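Local coordinates for protein FMN Adenylyltransferase (Candida glabrata, PDB 3FWK) that catalyses the transfer of an adenylyl group from ATP to FMN, the step of flavin biosynthesis that yields FAD, at residues Arg37-Thr42 / Leu198-Ala203; Glu60-Tyr65 / Pro159-Ile164; Glu149-Phe154 / Ala186-Phe191; Arg169-Phe174 / Val295-Glu300. All coordinates share one frame; numbering follows the deposited sequence.

Contact 1: Arg37-Thr42 / Leu198-Ala203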
loop_
_atom_site.group_PDB
_atom_site.type_symbol
_atom_site.label_atom_id
_atom_site.label_comp_id
_atom_site.label_asym_id
_atom_site.label_seq_id
_atom_site.Cartn_x
_atom_site.Cartn_y
_atom_site.Cartn_z
ATOM N N ARG A 37 -0.744 17.854 0.775
ATOM C CA ARG A 37 0.640 18.196 1.035
ATOM C C ARG A 37 1.560 16.965 0.980
ATOM O O ARG A 37 2.669 17.038 0.418
ATOM C CB ARG A 37 0.769 18.919 2.384
ATOM C CG ARG A 37 0.023 20.281 2.386
ATOM C CD ARG A 37 0.342 21.102 3.679
ATOM N NE ARG A 37 0.014 20.465 4.954
ATOM C CZ ARG A 37 -1.156 20.550 5.581
ATOM N NH1 ARG A 37 -2.193 21.133 4.985
ATOM N NH2 ARG A 37 -1.302 20.018 6.779
ATOM N N ALA A 38 1.086 15.849 1.526
ATOM C CA ALA A 38 1.893 14.621 1.517
ATOM C C ALA A 38 2.079 14.121 0.079
ATOM O O ALA A 38 3.187 13.662 -0.280
ATOM C CB ALA A 38 1.203 13.566 2.354
ATOM N N ILE A 39 1.037 14.234 -0.741
ATOM C CA ILE A 39 1.162 13.873 -2.173
ATOM C C ILE A 39 2.193 14.717 -2.873
ATOM O O ILE A 39 3.037 14.225 -3.631
ATOM C CB ILE A 39 -0.208 13.961 -2.885
ATOM C CG1 ILE A 39 -1.165 12.903 -2.349
ATOM C CG2 ILE A 39 -0.043 13.911 -4.399
ATOM C CD1 ILE A 39 -2.647 13.145 -2.717
ATOM N N ASN A 40 2.148 16.030 -2.635
ATOM C CA ASN A 40 3.118 16.908 -3.266
ATOM C C ASN A 40 4.559 16.579 -2.878
ATOM O O ASN A 40 5.445 16.605 -3.721
ATOM C CB ASN A 40 2.770 18.366 -2.975
ATOM C CG ASN A 40 1.531 18.812 -3.727
ATOM O OD1 ASN A 40 1.247 18.312 -4.805
ATOM N ND2 ASN A 40 0.797 19.747 -3.145
ATOM N N THR A 41 4.780 16.251 -1.605
ATOM C CA THR A 41 6.122 15.843 -1.205
ATOM C C THR A 41 6.542 14.541 -1.891
ATOM O O THR A 41 7.678 14.440 -2.399
ATOM C CB THR A 41 6.212 15.679 0.309
ATOM O OG1 THR A 41 5.988 16.963 0.883
ATOM C CG2 THR A 41 7.584 15.182 0.774
ATOM N N THR A 42 5.637 13.552 -1.936
ATOM C CA THR A 42 5.966 12.288 -2.623
ATOM C C THR A 42 6.294 12.521 -4.102
ATOM O O THR A 42 7.235 11.948 -4.643
ATOM C CB THR A 42 4.810 11.304 -2.433
ATOM O OG1 THR A 42 4.695 10.977 -1.051
ATOM C CG2 THR A 42 4.999 10.044 -3.295
ATOM N N LEU A 198 7.488 8.217 3.529
ATOM C CA LEU A 198 7.864 8.210 4.953
ATOM C C LEU A 198 7.042 9.175 5.793
ATOM O O LEU A 198 6.722 8.889 6.936
ATOM C CB LEU A 198 9.346 8.593 5.107
ATOM C CG LEU A 198 10.320 7.544 4.592
ATOM C CD1 LEU A 198 11.743 8.123 4.529
ATOM C CD2 LEU A 198 10.310 6.322 5.521
ATOM N N HIS A 199 6.705 10.324 5.193
ATOM C CA HIS A 199 5.993 11.412 5.879
ATOM C C HIS A 199 4.468 11.227 5.920
ATOM O O HIS A 199 3.783 12.071 6.493
ATOM C CB HIS A 199 6.303 12.734 5.182
ATOM C CG HIS A 199 6.005 12.681 3.725
ATOM N ND1 HIS A 199 6.815 12.007 2.846
ATOM C CD2 HIS A 199 4.942 13.118 3.019
ATOM C CE1 HIS A 199 6.264 12.055 1.644
ATOM N NE2 HIS A 199 5.122 12.723 1.720
ATOM N N TRP A 200 3.928 10.185 5.288
ATOM C CA TRP A 200 2.493 9.952 5.330
ATOM C C TRP A 200 2.083 9.457 6.700
ATOM O O TRP A 200 2.813 8.681 7.318
ATOM C CB TRP A 200 2.089 8.917 4.254
ATOM C CG TRP A 200 2.048 9.470 2.891
ATOM C CD1 TRP A 200 3.088 10.049 2.190
ATOM C CD2 TRP A 200 0.901 9.581 2.074
ATOM N NE1 TRP A 200 2.645 10.501 0.968
ATOM C CE2 TRP A 200 1.305 10.220 0.874
ATOM C CE3 TRP A 200 -0.436 9.177 2.216
ATOM C CZ2 TRP A 200 0.412 10.511 -0.159
ATOM C CZ3 TRP A 200 -1.339 9.476 1.170
ATOM C CH2 TRP A 200 -0.895 10.116 -0.010
ATOM N N ASN A 201 0.925 9.894 7.177
ATOM C CA ASN A 201 0.299 9.360 8.369
ATOM C C ASN A 201 -0.845 8.421 8.000
ATOM O O ASN A 201 -1.345 8.433 6.864
ATOM C CB ASN A 201 -0.339 10.548 9.191
ATOM C CG ASN A 201 0.593 11.745 9.358
ATOM O OD1 ASN A 201 1.647 11.606 9.974
ATOM N ND2 ASN A 201 0.185 12.922 8.850
ATOM N N LEU A 202 -1.287 7.631 8.978
ATOM C CA LEU A 202 -2.352 6.662 8.765
ATOM C C LEU A 202 -3.593 7.340 8.174
ATOM O O LEU A 202 -4.197 6.813 7.244
ATOM C CB LEU A 202 -2.671 5.962 10.085
ATOM C CG LEU A 202 -3.802 4.918 10.043
ATOM C CD1 LEU A 202 -3.521 3.834 8.993
ATOM C CD2 LEU A 202 -4.016 4.349 11.436
ATOM N N ALA A 203 -3.996 8.509 8.690
ATOM C CA ALA A 203 -5.184 9.154 8.175
ATOM C C ALA A 203 -5.033 9.536 6.706
ATOM O O ALA A 203 -6.021 9.535 5.948
ATOM C CB ALA A 203 -5.494 10.407 9.018
#
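Ala38 and Trp200 come closest in the backbone, CA to CA 6.1 Å, where the 37-42 part of helix 31-50 faces the turn that leads into helix 202-212. The helix presents Ala38, Thr41 and Thr42 to two neighbouring rings. His199 has its CG in the crowded position between backbone N and carbonyl carbon (chi1 54°), and this turns the imidazole back onto the helix. Its NE2 donates in the ring plane to Ala38 O at 2.9 Å, nearly straight at 166°. Thr41 CG2 sits over one imidazole face, a CH-pi contact 3.7 Å from the ring centroid, while CD1 of Trp200 lies against the opposite face. The indole takes Ala38 CB over its five-membered ring, 3.7 Å from the centroid, and Ile39 CG1 reaches CZ2 at 3.6 Å. Trp200 NE1 donates to Thr42 OG1 at 2.9 Å, a little out of the indole plane, and that hydroxyl is also hydrogen-bonded to Pro196 O. Leu77 and Val73 of helix 69-86 pack on the indole. Ala38 O already accepts the helical bond from Thr42 N, and the bond to His199 implies that this NE2 carries a proton, so His199 NE2-H and Trp200 NE1-H both have acceptors on the helix.

Contact 2: Glu60-Tyr65 / Pro159-Ile164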
loop_
_atom_site.group_PDB
_atom_site.type_symbol
_atom_site.label_atom_id
_atom_site.label_comp_id
_atom_site.label_asym_id
_atom_site.label_seq_id
_atom_site.Cartn_x
_atom_site.Cartn_y
_atom_site.Cartn_z
ATOM N N GLU A 60 16.381 -0.468 -13.945
ATOM C CA GLU A 60 17.145 0.088 -12.809
ATOM C C GLU A 60 16.360 0.141 -11.509
ATOM O O GLU A 60 16.959 0.017 -10.437
ATOM C CB GLU A 60 17.753 1.464 -13.113
ATOM C CG GLU A 60 18.886 1.336 -14.149
ATOM C CD GLU A 60 19.462 2.665 -14.590
ATOM O OE1 GLU A 60 19.082 3.722 -14.066
ATOM O OE2 GLU A 60 20.323 2.647 -15.517
ATOM N N ILE A 61 15.042 0.361 -11.607
ATOM C CA ILE A 61 14.215 0.454 -10.417
ATOM C C ILE A 61 13.251 -0.734 -10.357
ATOM O O ILE A 61 12.538 -1.014 -11.342
ATOM C CB ILE A 61 13.373 1.741 -10.407
ATOM C CG1 ILE A 61 14.269 2.984 -10.453
ATOM C CG2 ILE A 61 12.449 1.782 -9.151
ATOM C CD1 ILE A 61 13.498 4.286 -10.422
ATOM N N SER A 62 13.181 -1.393 -9.207
ATOM C CA SER A 62 12.101 -2.344 -8.947
ATOM C C SER A 62 11.232 -1.817 -7.803
ATOM O O SER A 62 11.685 -1.029 -6.987
ATOM C CB SER A 62 12.660 -3.718 -8.619
ATOM O OG SER A 62 13.017 -4.418 -9.802
ATOM N N PHE A 63 9.977 -2.233 -7.789
ATOM C CA PHE A 63 9.034 -1.767 -6.810
ATOM C C PHE A 63 8.737 -2.895 -5.828
ATOM O O PHE A 63 8.261 -3.950 -6.252
ATOM C CB PHE A 63 7.760 -1.276 -7.532
ATOM C CG PHE A 63 6.804 -0.565 -6.632
ATOM C CD1 PHE A 63 6.640 0.829 -6.753
ATOM C CD2 PHE A 63 6.094 -1.239 -5.651
ATOM C CE1 PHE A 63 5.800 1.529 -5.919
ATOM C CE2 PHE A 63 5.234 -0.540 -4.787
ATOM C CZ PHE A 63 5.078 0.845 -4.925
ATOM N N SER A 64 8.977 -2.691 -4.523
ATOM C CA SER A 64 8.636 -3.708 -3.536
ATOM C C SER A 64 7.187 -3.567 -3.110
ATOM O O SER A 64 6.816 -2.559 -2.520
ATOM C CB SER A 64 9.584 -3.624 -2.327
ATOM O OG SER A 64 9.270 -4.703 -1.447
ATOM N N TYR A 65 6.369 -4.557 -3.412
ATOM C CA TYR A 65 4.931 -4.487 -3.216
ATOM C C TYR A 65 4.422 -5.652 -2.425
ATOM O O TYR A 65 4.590 -6.807 -2.844
ATOM C CB TYR A 65 4.230 -4.462 -4.585
ATOM C CG TYR A 65 2.721 -4.368 -4.543
ATOM C CD1 TYR A 65 2.072 -3.185 -4.227
ATOM C CD2 TYR A 65 1.941 -5.496 -4.920
ATOM C CE1 TYR A 65 0.695 -3.122 -4.167
ATOM C CE2 TYR A 65 0.575 -5.424 -4.930
ATOM C CZ TYR A 65 -0.041 -4.248 -4.534
ATOM O OH TYR A 65 -1.413 -4.128 -4.555
ATOM N N PRO A 159 20.287 -8.528 -11.844
ATOM C CA PRO A 159 21.495 -7.815 -11.454
ATOM C C PRO A 159 21.597 -6.375 -11.957
ATOM O O PRO A 159 22.483 -5.662 -11.496
ATOM C CB PRO A 159 22.616 -8.698 -12.041
ATOM C CG PRO A 159 21.989 -9.379 -13.198
ATOM C CD PRO A 159 20.574 -9.653 -12.777
ATOM N N GLU A 160 20.723 -5.955 -12.856
ATOM C CA GLU A 160 20.699 -4.583 -13.345
ATOM C C GLU A 160 20.061 -3.616 -12.321
ATOM O O GLU A 160 20.043 -2.389 -12.534
ATOM C CB GLU A 160 19.888 -4.514 -14.652
ATOM C CG GLU A 160 18.365 -4.764 -14.541
ATOM C CD GLU A 160 17.919 -6.250 -14.616
ATOM O OE1 GLU A 160 18.689 -7.179 -14.253
ATOM O OE2 GLU A 160 16.746 -6.478 -15.010
ATOM N N THR A 161 19.443 -4.171 -11.276
ATOM C CA THR A 161 18.672 -3.378 -10.319
ATOM C C THR A 161 19.617 -2.455 -9.591
ATOM O O THR A 161 20.609 -2.922 -9.016
ATOM C CB THR A 161 17.952 -4.289 -9.311
ATOM O OG1 THR A 161 17.157 -5.243 -10.005
ATOM C CG2 THR A 161 17.044 -3.449 -8.382
ATOM N N LYS A 162 19.279 -1.160 -9.539
ATOM C CA LYS A 162 20.076 -0.188 -8.796
ATOM C C LYS A 162 19.329 0.356 -7.598
ATOM O O LYS A 162 19.974 0.881 -6.663
ATOM C CB LYS A 162 20.485 0.976 -9.701
ATOM C CG LYS A 162 21.333 0.597 -10.913
ATOM C CD LYS A 162 22.598 -0.178 -10.527
ATOM C CE LYS A 162 23.355 -0.677 -11.773
ATOM N NZ LYS A 162 24.788 -0.892 -11.474
ATOM N N ALA A 163 17.998 0.298 -7.606
ATOM C CA ALA A 163 17.209 0.968 -6.581
ATOM C C ALA A 163 15.892 0.235 -6.448
ATOM O O ALA A 163 15.383 -0.352 -7.420
ATOM C CB ALA A 163 16.977 2.431 -6.961
ATOM N N ILE A 164 15.336 0.247 -5.233
ATOM C CA ILE A 164 14.066 -0.424 -4.947
ATOM C C ILE A 164 13.158 0.533 -4.179
ATOM O O ILE A 164 13.588 1.158 -3.205
ATOM C CB ILE A 164 14.241 -1.741 -4.222
ATOM C CG1 ILE A 164 15.045 -2.665 -5.157
ATOM C CG2 ILE A 164 12.865 -2.381 -3.945
ATOM C CD1 ILE A 164 15.141 -4.052 -4.758
HETATM O O HOH W 1 15.092 -4.213 -11.218
#
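Two neighbouring parallel strands meet here in the middle of the mixed sheet of this Rossmann-like alpha/beta fold: strand 61-64 runs parallel to the start of strand 163-165, with Glu60 and Thr161-Lys162 leading in. Ile61 pairs with Ala163 and Ser62 with Ile164, and strand 107-111 continues the sheet beyond 61-64. The ladder starts at Glu60 O, which accepts from two successive amides: Lys162 N at 2.8 Å and Ala163 N at 3.0 Å, the second donor lying nearly in line with the C=O. Ser62 N then donates to Ala163 O at 3.0 Å in the carbonyl plane, and Ile164 CA adds a CA-H...O contact to Ser62 O at 3.2 Å. Side chains divide between the two faces. Ile61 and Ala163 share one, where Tyr78 of helix 69-86 packs on Ile61; Ser62 and Ile164 share the other, under Phe151 and Phe154 of helix 147-157. On that second face chi1 of -62° sets Ile164 CG1 beside the backbone N and CG2 anti to it, and CG2 lies 3.9 Å from Ser64 CB. At the strand entrance the aliphatic part of Glu60 crosses that of Lys162, CG to CG 4.1 Å. The end of the lysine leads away from Glu60; Lys162 is one of the residues lining the pocket that holds glucose in this crystal. Glu60 OE1 accepts from Ser55 N. A water donates to Thr161 OG1, which is also bonded to Phe158 O, and in the conformer described it probably also meets Ser62 OG. The entrance to the strand pair is held by Glu60 O, one carbonyl with two amide donors.

Contact 3: Glu149-Phe154 / Ala186-Phe191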
loop_
_atom_site.group_PDB
_atom_site.type_symbol
_atom_site.label_atom_id
_atom_site.label_comp_id
_atom_site.label_asym_id
_atom_site.label_seq_id
_atom_site.Cartn_x
_atom_site.Cartn_y
_atom_site.Cartn_z
ATOM N N GLU A 149 18.261 -11.889 2.876
ATOM C CA GLU A 149 18.622 -13.065 2.070
ATOM C C GLU A 149 17.719 -13.198 0.837
ATOM O O GLU A 149 18.169 -13.503 -0.270
ATOM C CB GLU A 149 18.573 -14.355 2.925
ATOM C CG GLU A 149 19.744 -14.442 3.934
ATOM C CD GLU A 149 19.565 -15.505 4.987
ATOM O OE1 GLU A 149 18.446 -15.945 5.313
ATOM O OE2 GLU A 149 20.600 -15.902 5.561
ATOM N N ALA A 150 16.418 -12.972 1.019
ATOM C CA ALA A 150 15.492 -13.044 -0.113
ATOM C C ALA A 150 15.843 -11.987 -1.161
ATOM O O ALA A 150 15.758 -12.238 -2.374
ATOM C CB ALA A 150 14.037 -12.862 0.376
ATOM N N PHE A 151 16.244 -10.798 -0.717
ATOM C CA PHE A 151 16.614 -9.731 -1.647
ATOM C C PHE A 151 17.955 -10.034 -2.311
ATOM O O PHE A 151 18.168 -9.638 -3.450
ATOM C CB PHE A 151 16.601 -8.357 -0.964
ATOM C CG PHE A 151 15.290 -7.661 -1.061
ATOM C CD1 PHE A 151 14.854 -7.129 -2.261
ATOM C CD2 PHE A 151 14.501 -7.513 0.057
ATOM C CE1 PHE A 151 13.619 -6.428 -2.338
ATOM C CE2 PHE A 151 13.263 -6.852 -0.010
ATOM C CZ PHE A 151 12.827 -6.317 -1.198
ATOM N N GLU A 152 18.850 -10.743 -1.632
ATOM C CA GLU A 152 20.104 -11.150 -2.292
ATOM C C GLU A 152 19.816 -12.068 -3.466
ATOM O O GLU A 152 20.399 -11.917 -4.551
ATOM C CB GLU A 152 21.034 -11.823 -1.287
ATOM C CG GLU A 152 22.310 -12.348 -1.922
ATOM C CD GLU A 152 23.083 -11.268 -2.665
ATOM O OE1 GLU A 152 23.236 -10.145 -2.109
ATOM O OE2 GLU A 152 23.526 -11.553 -3.813
ATOM N N THR A 153 18.898 -13.011 -3.273
ATOM C CA THR A 153 18.497 -13.890 -4.361
ATOM C C THR A 153 17.836 -13.127 -5.498
ATOM O O THR A 153 18.129 -13.359 -6.680
ATOM C CB THR A 153 17.594 -15.015 -3.834
ATOM O OG1 THR A 153 18.351 -15.773 -2.892
ATOM C CG2 THR A 153 17.064 -15.879 -4.980
ATOM N N PHE A 154 16.975 -12.180 -5.152
ATOM C CA PHE A 154 16.363 -11.305 -6.135
ATOM C C PHE A 154 17.399 -10.568 -6.978
ATOM O O PHE A 154 17.294 -10.515 -8.202
ATOM C CB PHE A 154 15.445 -10.316 -5.410
ATOM C CG PHE A 154 14.976 -9.223 -6.281
ATOM C CD1 PHE A 154 13.943 -9.422 -7.150
ATOM C CD2 PHE A 154 15.616 -7.986 -6.255
ATOM C CE1 PHE A 154 13.496 -8.382 -7.999
ATOM C CE2 PHE A 154 15.210 -6.953 -7.094
ATOM C CZ PHE A 154 14.153 -7.127 -7.930
ATOM N N ALA A 186 24.377 -3.120 5.289
ATOM C CA ALA A 186 25.548 -3.871 4.823
ATOM C C ALA A 186 25.264 -5.329 4.488
ATOM O O ALA A 186 25.977 -5.910 3.660
ATOM C CB ALA A 186 26.667 -3.796 5.830
ATOM N N ASN A 187 24.233 -5.921 5.107
ATOM C CA ASN A 187 23.913 -7.336 4.859
ATOM C C ASN A 187 22.848 -7.542 3.808
ATOM O O ASN A 187 22.390 -8.644 3.615
ATOM C CB ASN A 187 23.570 -8.060 6.157
ATOM C CG ASN A 187 22.257 -7.643 6.720
ATOM O OD1 ASN A 187 21.766 -6.539 6.454
ATOM N ND2 ASN A 187 21.672 -8.498 7.530
ATOM N N TRP A 188 22.466 -6.465 3.119
ATOM C CA TRP A 188 21.582 -6.563 1.959
ATOM C C TRP A 188 22.403 -6.548 0.678
ATOM O O TRP A 188 23.553 -6.085 0.697
ATOM C CB TRP A 188 20.682 -5.331 1.959
ATOM C CG TRP A 188 19.503 -5.484 2.851
ATOM C CD1 TRP A 188 19.510 -5.732 4.196
ATOM C CD2 TRP A 188 18.156 -5.338 2.474
ATOM N NE1 TRP A 188 18.219 -5.794 4.682
ATOM C CE2 TRP A 188 17.373 -5.537 3.649
ATOM C CE3 TRP A 188 17.528 -5.072 1.273
ATOM C CZ2 TRP A 188 15.971 -5.483 3.633
ATOM C CZ3 TRP A 188 16.115 -5.027 1.253
ATOM C CH2 TRP A 188 15.367 -5.210 2.437
ATOM N N PRO A 189 21.789 -6.905 -0.453
ATOM C CA PRO A 189 22.364 -6.512 -1.717
ATOM C C PRO A 189 22.503 -4.988 -1.746
ATOM O O PRO A 189 21.756 -4.261 -1.070
ATOM C CB PRO A 189 21.332 -6.979 -2.740
ATOM C CG PRO A 189 20.052 -7.049 -1.976
ATOM C CD PRO A 189 20.459 -7.547 -0.621
ATOM N N ASP A 190 23.422 -4.505 -2.562
ATOM C CA ASP A 190 23.728 -3.089 -2.634
ATOM C C ASP A 190 22.759 -2.410 -3.578
ATOM O O ASP A 190 22.864 -2.573 -4.791
ATOM C CB ASP A 190 25.172 -2.984 -3.152
ATOM C CG ASP A 190 25.607 -1.564 -3.356
ATOM O OD1 ASP A 190 24.878 -0.632 -2.952
ATOM O OD2 ASP A 190 26.698 -1.385 -3.936
ATOM N N PHE A 191 21.795 -1.667 -3.037
ATOM C CA PHE A 191 20.957 -0.824 -3.854
ATOM C C PHE A 191 20.592 0.424 -3.057
ATOM O O PHE A 191 20.811 0.479 -1.844
ATOM C CB PHE A 191 19.742 -1.596 -4.468
ATOM C CG PHE A 191 18.805 -2.255 -3.464
ATOM C CD1 PHE A 191 18.830 -3.641 -3.218
ATOM C CD2 PHE A 191 17.786 -1.497 -2.876
ATOM C CE1 PHE A 191 17.914 -4.216 -2.287
ATOM C CE2 PHE A 191 16.880 -2.068 -1.968
ATOM C CZ PHE A 191 16.952 -3.429 -1.674
HETATM O O HOH W 2 23.345 -9.896 0.784
#
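Phe151 of helix 147-157 faces Trp188, Pro189 and Phe191 of the loop between strands 181-183 and 192-194, and its side chain can be followed outward. CB lies against the proline ring, 3.8 Å from Pro189 CG, which also touches the helix backbone at Phe151 O. Trp188 CZ3 lies over one face of the phenyl ring, 3.6 Å from Phe151 CG, and CE2 meets CZ3 and CH2 of the same indole. Here the two planes are near parallel, 25° apart, but slid so far that the rings barely overlap, with centroids 4.8 Å apart. CD1 faces Phe191, 4.2 Å from its CE1, and the two phenyl planes are inclined at 52°. Further out, CE1 of Phe151 turns to Ile164 CD1. Phe151, Trp188 and Phe191 together make an aromatic cluster that fastens the 186-191 loop to a helix packed on one face of the central sheet; Ile164 of strand 163-165 touches Phe151 and Phe191. Trp188 extends across the helix start to Met147 and Ala148, and Pro189 also touches Leu155, one turn beyond Phe151. Glu152 works at the outer margin. Its CG is anti to the backbone N (chi1 176°) and the chain bends at chi2, which brings OE1 back alongside the proline, 3.7 Å from Pro189 CB. A water 2.9 Å from Glu152 OE1 lies within bonding distance of Asn187 O as well.

Contact 4: Arg169-Phe174 / Val295-Glu300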
loop_
_atom_site.group_PDB
_atom_site.type_symbol
_atom_site.label_atom_id
_atom_site.label_comp_id
_atom_site.label_asym_id
_atom_site.label_seq_id
_atom_site.Cartn_x
_atom_site.Cartn_y
_atom_site.Cartn_z
ATOM N N ARG A 169 6.535 3.822 6.281
ATOM C CA ARG A 169 6.303 5.142 6.876
ATOM C C ARG A 169 7.153 5.283 8.127
ATOM O O ARG A 169 7.517 4.299 8.778
ATOM C CB ARG A 169 4.812 5.334 7.244
ATOM C CG ARG A 169 3.919 5.142 6.046
ATOM C CD ARG A 169 2.409 5.491 6.253
ATOM N NE ARG A 169 1.748 4.841 7.381
ATOM C CZ ARG A 169 1.604 5.395 8.605
ATOM N NH1 ARG A 169 2.079 6.599 8.882
ATOM N NH2 ARG A 169 0.974 4.732 9.549
ATOM N N HIS A 170 7.429 6.524 8.523
ATOM C CA HIS A 170 8.238 6.710 9.746
ATOM C C HIS A 170 7.636 6.076 10.987
ATOM O O HIS A 170 8.383 5.673 11.873
ATOM C CB HIS A 170 8.465 8.191 10.039
ATOM C CG HIS A 170 9.539 8.837 9.226
ATOM N ND1 HIS A 170 10.822 8.326 9.130
ATOM C CD2 HIS A 170 9.531 9.984 8.511
ATOM C CE1 HIS A 170 11.547 9.126 8.349
ATOM N NE2 HIS A 170 10.790 10.146 7.971
ATOM N N THR A 171 6.300 5.986 11.066
ATOM C CA THR A 171 5.669 5.421 12.237
ATOM C C THR A 171 5.704 3.895 12.277
ATOM O O THR A 171 5.358 3.308 13.298
ATOM C CB THR A 171 4.199 5.871 12.377
ATOM O OG1 THR A 171 3.517 5.439 11.211
ATOM C CG2 THR A 171 4.077 7.395 12.515
ATOM N N ASP A 172 6.109 3.260 11.183
ATOM C CA ASP A 172 6.211 1.811 11.170
ATOM C C ASP A 172 7.424 1.333 11.965
ATOM O O ASP A 172 8.380 2.083 12.147
ATOM C CB ASP A 172 6.371 1.324 9.721
ATOM C CG ASP A 172 5.111 1.509 8.874
ATOM O OD1 ASP A 172 4.004 1.409 9.404
ATOM O OD2 ASP A 172 5.259 1.693 7.653
ATOM N N PRO A 173 7.414 0.067 12.404
ATOM C CA PRO A 173 8.632 -0.484 12.995
ATOM C C PRO A 173 9.823 -0.308 12.046
ATOM O O PRO A 173 9.694 -0.485 10.829
ATOM C CB PRO A 173 8.279 -1.971 13.193
ATOM C CG PRO A 173 6.822 -1.959 13.387
ATOM C CD PRO A 173 6.320 -0.911 12.385
ATOM N N PHE A 174 10.982 0.020 12.605
ATOM C CA PHE A 174 12.174 0.285 11.819
ATOM C C PHE A 174 12.033 1.467 10.889
ATOM O O PHE A 174 12.818 1.573 9.940
ATOM C CB PHE A 174 12.650 -0.965 11.054
ATOM C CG PHE A 174 12.583 -2.219 11.884
ATOM C CD1 PHE A 174 13.376 -2.343 13.020
ATOM C CD2 PHE A 174 11.657 -3.216 11.590
ATOM C CE1 PHE A 174 13.286 -3.494 13.837
ATOM C CE2 PHE A 174 11.557 -4.355 12.392
ATOM C CZ PHE A 174 12.381 -4.486 13.509
ATOM N N VAL A 295 -7.501 6.290 13.148
ATOM C CA VAL A 295 -6.605 7.295 12.606
ATOM C C VAL A 295 -5.412 7.556 13.522
ATOM O O VAL A 295 -4.553 8.367 13.180
ATOM C CB VAL A 295 -7.320 8.629 12.265
ATOM C CG1 VAL A 295 -8.312 8.402 11.096
ATOM C CG2 VAL A 295 -8.038 9.178 13.508
ATOM N N ASP A 296 -5.301 6.843 14.639
ATOM C CA ASP A 296 -4.135 6.996 15.526
ATOM C C ASP A 296 -3.036 6.022 15.140
ATOM O O ASP A 296 -3.144 4.815 15.362
ATOM C CB ASP A 296 -4.603 6.785 16.971
ATOM C CG ASP A 296 -3.508 7.018 18.000
ATOM O OD1 ASP A 296 -2.302 7.130 17.631
ATOM O OD2 ASP A 296 -3.877 7.071 19.194
ATOM N N ASP A 297 -1.935 6.564 14.591
ATOM C CA ASP A 297 -0.814 5.759 14.152
ATOM C C ASP A 297 -0.284 4.863 15.245
ATOM O O ASP A 297 0.217 3.785 14.933
ATOM C CB ASP A 297 0.335 6.620 13.624
ATOM C CG ASP A 297 -0.100 7.506 12.450
ATOM O OD1 ASP A 297 0.293 7.221 11.311
ATOM O OD2 ASP A 297 -0.882 8.485 12.675
ATOM N N LYS A 298 -0.377 5.297 16.500
ATOM C CA LYS A 298 0.208 4.504 17.599
ATOM C C LYS A 298 -0.534 3.205 17.811
ATOM O O LYS A 298 0.007 2.302 18.430
ATOM C CB LYS A 298 0.187 5.284 18.908
ATOM C CG LYS A 298 1.128 6.495 18.880
ATOM C CD LYS A 298 1.117 7.293 20.173
ATOM C CE LYS A 298 -0.209 7.968 20.448
ATOM N NZ LYS A 298 -0.715 8.755 19.278
ATOM N N LEU A 299 -1.780 3.122 17.332
ATOM C CA LEU A 299 -2.621 1.954 17.567
ATOM C C LEU A 299 -2.772 1.073 16.336
ATOM O O LEU A 299 -3.510 0.080 16.359
ATOM C CB LEU A 299 -3.996 2.403 18.028
ATOM C CG LEU A 299 -4.026 3.247 19.308
ATOM C CD1 LEU A 299 -5.461 3.682 19.579
ATOM C CD2 LEU A 299 -3.450 2.505 20.492
ATOM N N GLU A 300 -2.026 1.370 15.278
ATOM C CA GLU A 300 -2.150 0.650 14.034
ATOM C C GLU A 300 -1.917 -0.858 14.169
ATOM O O GLU A 300 -2.584 -1.644 13.492
ATOM C CB GLU A 300 -1.205 1.270 12.998
ATOM C CG GLU A 300 -1.352 0.721 11.594
ATOM C CD GLU A 300 -0.553 1.498 10.565
ATOM O OE1 GLU A 300 -0.062 2.597 10.878
ATOM O OE2 GLU A 300 -0.422 1.008 9.427
HETATM O O HOH W 3 1.785 3.343 12.622
#
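Arg169 reaches from its turn to two acids, Asp297 and Glu300, of the 295-300 segment, where the nearest backbones are Thr171 and Asp297, CA to CA 6.8 Å. In the conformer described, a bend at chi3 (-53°) brings the guanidinium to them. NH1 and NH2 both donate to the single atom Asp297 OD1, each at 3.1 Å, with the carboxylate steeply inclined to the guanidinium. The same oxygen accepts from Leu202 N, so three donors meet there, the two from arginine along bent lines. Glu300 comes from the opposite direction with its carboxylate almost coplanar with the guanidinium; OE1 is 2.7 Å from Arg169 NH2 in a salt bridge whose hydrogen bond is weak, bent to 121°. Glu300 OE2 has a second cation, Lys69. A water accepts from Thr171 OG1 and donates to Asp297 O and, at 2.6 Å, to Glu300 OE1. Within the type I turn, Arg169 N donates to Asp172 OD2 at 2.8 Å, while Asp172 OD1 pairs with Arg301. NH1 also donates to Trp200 O. This network joins the loop after strand 163-165 to the C-terminal part of the chain, beside the start of helix 202-212, whose Leu202 packs on both Arg169 and Glu300.

Overall arrangement
The contacts fall into two touching pairs. Contacts 1 and 4, with centres about 13 Å apart, share the turn into helix 202-212: Arg169 NH1 meets Trp200 O at 2.7 Å, and Asp297 OD1 meets Leu202 N at 2.8 Å. Contacts 2 and 3, about 11 Å between centres, lie on the same side of the chain's centre and share the packing of Ile164 against Phe191, CB to CE2 3.5 Å. Between the pairs no atoms touch; contacts 1 and 2 approach to about 9 Å at their nearest atoms, with centres about 22 Å apart. Lys162 of contact 2 is one of four glucose-pocket residues, and the Phe191 side chain of contact 3 is about 10 Å from the sugar.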